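Local structure of Beta/alpha-amylase (Paenibacillus polymyxa, 3VOC) at residues A[42-47]-A[78-83]. The protein hydrolyses alpha-1,4-glucosidic linkages of starch, this chain being the secreted enzyme's beta-amylase part, which removes maltose units from non-reducing chain ends. Residues are numbered along the deposited sequence; the frame is centred on the assembly and turned at random.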
loop_
_atom_site.group_PDB
_atom_site.type_symbol
_atom_site.label_atom_id
_atom_site.label_comp_id
_atom_site.label_asym_id
_atom_site.label_seq_id
_atom_site.Cartn_x
_atom_site.Cartn_y
_atom_site.Cartn_z
ATOM N N VAL A 42 -8.035 1.523 9.758
ATOM C CA VAL A 42 -8.031 2.135 11.104
ATOM C C VAL A 42 -7.260 3.430 10.927
ATOM O O VAL A 42 -6.015 3.455 10.957
ATOM C CB VAL A 42 -7.438 1.177 12.170
ATOM C CG1 VAL A 42 -7.475 1.788 13.573
ATOM C CG2 VAL A 42 -8.202 -0.170 12.156
ATOM N N TRP A 43 -8.013 4.503 10.663
ATOM C CA TRP A 43 -7.409 5.779 10.236
ATOM C C TRP A 43 -6.600 6.465 11.351
ATOM O O TRP A 43 -7.127 6.759 12.427
ATOM C CB TRP A 43 -8.493 6.744 9.722
ATOM C CG TRP A 43 -9.149 6.267 8.472
ATOM C CD1 TRP A 43 -10.402 5.756 8.349
ATOM C CD2 TRP A 43 -8.566 6.227 7.162
ATOM N NE1 TRP A 43 -10.642 5.408 7.041
ATOM C CE2 TRP A 43 -9.531 5.684 6.292
ATOM C CE3 TRP A 43 -7.311 6.594 6.645
ATOM C CZ2 TRP A 43 -9.293 5.488 4.920
ATOM C CZ3 TRP A 43 -7.071 6.408 5.272
ATOM C CH2 TRP A 43 -8.063 5.859 4.427
ATOM N N TRP A 44 -5.329 6.748 11.084
ATOM C CA TRP A 44 -4.523 7.514 12.032
ATOM C C TRP A 44 -5.227 8.806 12.467
ATOM O O TRP A 44 -5.233 9.163 13.663
ATOM C CB TRP A 44 -3.153 7.829 11.427
ATOM C CG TRP A 44 -2.098 8.175 12.460
ATOM C CD1 TRP A 44 -2.211 8.088 13.847
ATOM C CD2 TRP A 44 -0.762 8.613 12.196
ATOM N NE1 TRP A 44 -1.029 8.465 14.430
ATOM C CE2 TRP A 44 -0.123 8.788 13.446
ATOM C CE3 TRP A 44 -0.035 8.874 11.012
ATOM C CZ2 TRP A 44 1.200 9.225 13.551
ATOM C CZ3 TRP A 44 1.274 9.283 11.116
ATOM C CH2 TRP A 44 1.886 9.463 12.381
ATOM N N GLY A 45 -5.838 9.482 11.489
ATOM C CA GLY A 45 -6.539 10.752 11.701
ATOM C C GLY A 45 -7.727 10.637 12.649
ATOM O O GLY A 45 -8.135 11.630 13.239
ATOM N N TYR A 46 -8.279 9.426 12.776
ATOM C CA TYR A 46 -9.377 9.151 13.697
ATOM C C TYR A 46 -8.904 8.856 15.112
ATOM O O TYR A 46 -9.643 9.109 16.068
ATOM C CB TYR A 46 -10.179 7.927 13.248
ATOM C CG TYR A 46 -11.223 8.150 12.175
ATOM C CD1 TYR A 46 -11.244 9.307 11.407
ATOM C CD2 TYR A 46 -12.177 7.156 11.896
ATOM C CE1 TYR A 46 -12.203 9.497 10.393
ATOM C CE2 TYR A 46 -13.143 7.337 10.893
ATOM C CZ TYR A 46 -13.144 8.501 10.146
ATOM O OH TYR A 46 -14.073 8.687 9.145
ATOM N N VAL A 47 -7.721 8.263 15.249
ATOM C CA VAL A 47 -7.361 7.651 16.525
ATOM C C VAL A 47 -6.285 8.392 17.315
ATOM O O VAL A 47 -6.088 8.101 18.482
ATOM C CB VAL A 47 -6.959 6.148 16.377
ATOM C CG1 VAL A 47 -8.072 5.353 15.692
ATOM C CG2 VAL A 47 -5.629 5.998 15.593
ATOM N N ILE A 78 -3.593 -0.680 10.004
ATOM C CA ILE A 78 -3.172 0.525 10.726
ATOM C C ILE A 78 -2.848 1.623 9.689
ATOM O O ILE A 78 -1.747 1.696 9.133
ATOM C CB ILE A 78 -2.011 0.256 11.691
ATOM C CG1 ILE A 78 -2.303 -0.982 12.560
ATOM C CG2 ILE A 78 -1.734 1.523 12.548
ATOM C CD1 ILE A 78 -3.639 -0.923 13.361
ATOM N N SER A 79 -3.841 2.452 9.412
ATOM C CA SER A 79 -3.810 3.300 8.217
ATOM C C SER A 79 -3.209 4.675 8.504
ATOM O O SER A 79 -3.934 5.636 8.778
ATOM C CB SER A 79 -5.217 3.430 7.645
ATOM O OG SER A 79 -5.652 2.162 7.215
ATOM N N THR A 80 -1.878 4.721 8.459
ATOM C CA THR A 80 -1.074 5.922 8.651
ATOM C C THR A 80 -0.972 6.680 7.306
ATOM O O THR A 80 0.124 7.065 6.839
ATOM C CB THR A 80 0.322 5.525 9.126
ATOM O OG1 THR A 80 0.810 4.471 8.291
ATOM C CG2 THR A 80 0.278 5.012 10.582
ATOM N N HIS A 81 -2.119 6.856 6.659
ATOM C CA HIS A 81 -2.169 7.641 5.437
ATOM C C HIS A 81 -3.443 8.469 5.422
ATOM O O HIS A 81 -4.346 8.239 6.226
ATOM C CB HIS A 81 -2.035 6.754 4.184
ATOM C CG HIS A 81 -3.072 5.678 4.073
ATOM N ND1 HIS A 81 -2.953 4.461 4.705
ATOM C CD2 HIS A 81 -4.223 5.622 3.361
ATOM C CE1 HIS A 81 -3.997 3.708 4.407
ATOM N NE2 HIS A 81 -4.783 4.391 3.594
ATOM N N LYS A 82 -3.483 9.451 4.527
ATOM C CA LYS A 82 -4.599 10.371 4.408
ATOM C C LYS A 82 -5.654 9.784 3.484
ATOM O O LYS A 82 -5.314 9.094 2.519
ATOM C CB LYS A 82 -4.082 11.721 3.863
ATOM C CG LYS A 82 -5.153 12.657 3.303
ATOM C CD LYS A 82 -4.643 14.105 3.194
ATOM C CE LYS A 82 -3.572 14.276 2.132
ATOM N NZ LYS A 82 -3.264 15.734 1.916
ATOM N N CYS A 83 -6.925 10.035 3.793
ATOM C CA CYS A 83 -7.997 9.768 2.838
ATOM C C CYS A 83 -8.429 11.097 2.231
ATOM O O CYS A 83 -8.839 12.009 2.963
ATOM C CB CYS A 83 -9.195 9.087 3.510
ATOM S SG CYS A 83 -10.274 8.215 2.360
HETATM O O HOH W 1 -5.249 9.465 8.561
#
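Trp43 drives the six-membered ring of its indole into the bend formed by Ser79, His81 and Cys83, and only a broad, flat side chain could meet all three at once. Over one face lies Cys83, whose CB sits 3.9 Å from the centroid of that ring in a CH-pi contact, with SG beside it at an oblique angle; the disulfide to Cys91 fixes this sulfur. Ser79 CB, small enough to fit beneath an indole, approaches the rim of the opposite face. His81 O reaches the edge in the ring plane, 3.4 Å from Trp43 CE3. The imidazole stands at 69° to the indole, so that the edge of Trp43 points at the face of His81 in an offset T-shaped pair. Chi1 of 58° sets His81 CG between its own backbone N and carbonyl carbon, swinging the ring back so that its face meets this edge, while ND1 bonds Ser157. Without the indole, as with an alanine here, the His81 ring is likely to lose its aromatic neighbour and a gap to open beside the disulfide. The contact joins the C-terminal ends of strands 37-43 and 73-79, parallel neighbours in the TIM barrel, where these enzymes carry their active site; His81 probably binds substrate, and Ser79 OG bonds Asp41, another likely substrate ligand. Ser79 also links the backbones: its N donates to Val42 O (2.8 Å), and its O receives Trp44 N in a nearly straight bond. Beyond the strand end, Trp44 CG lies anti to the backbone N (chi1 -160°), bringing CE3 within 3.9 Å of Thr80 CG2; threonine suits this place by offering a methyl to one face of the indole, near its rim. Trp44 NE1 meanwhile bonds Glu48, a calcium ligand. A water bridges Gly45 N and His81 O.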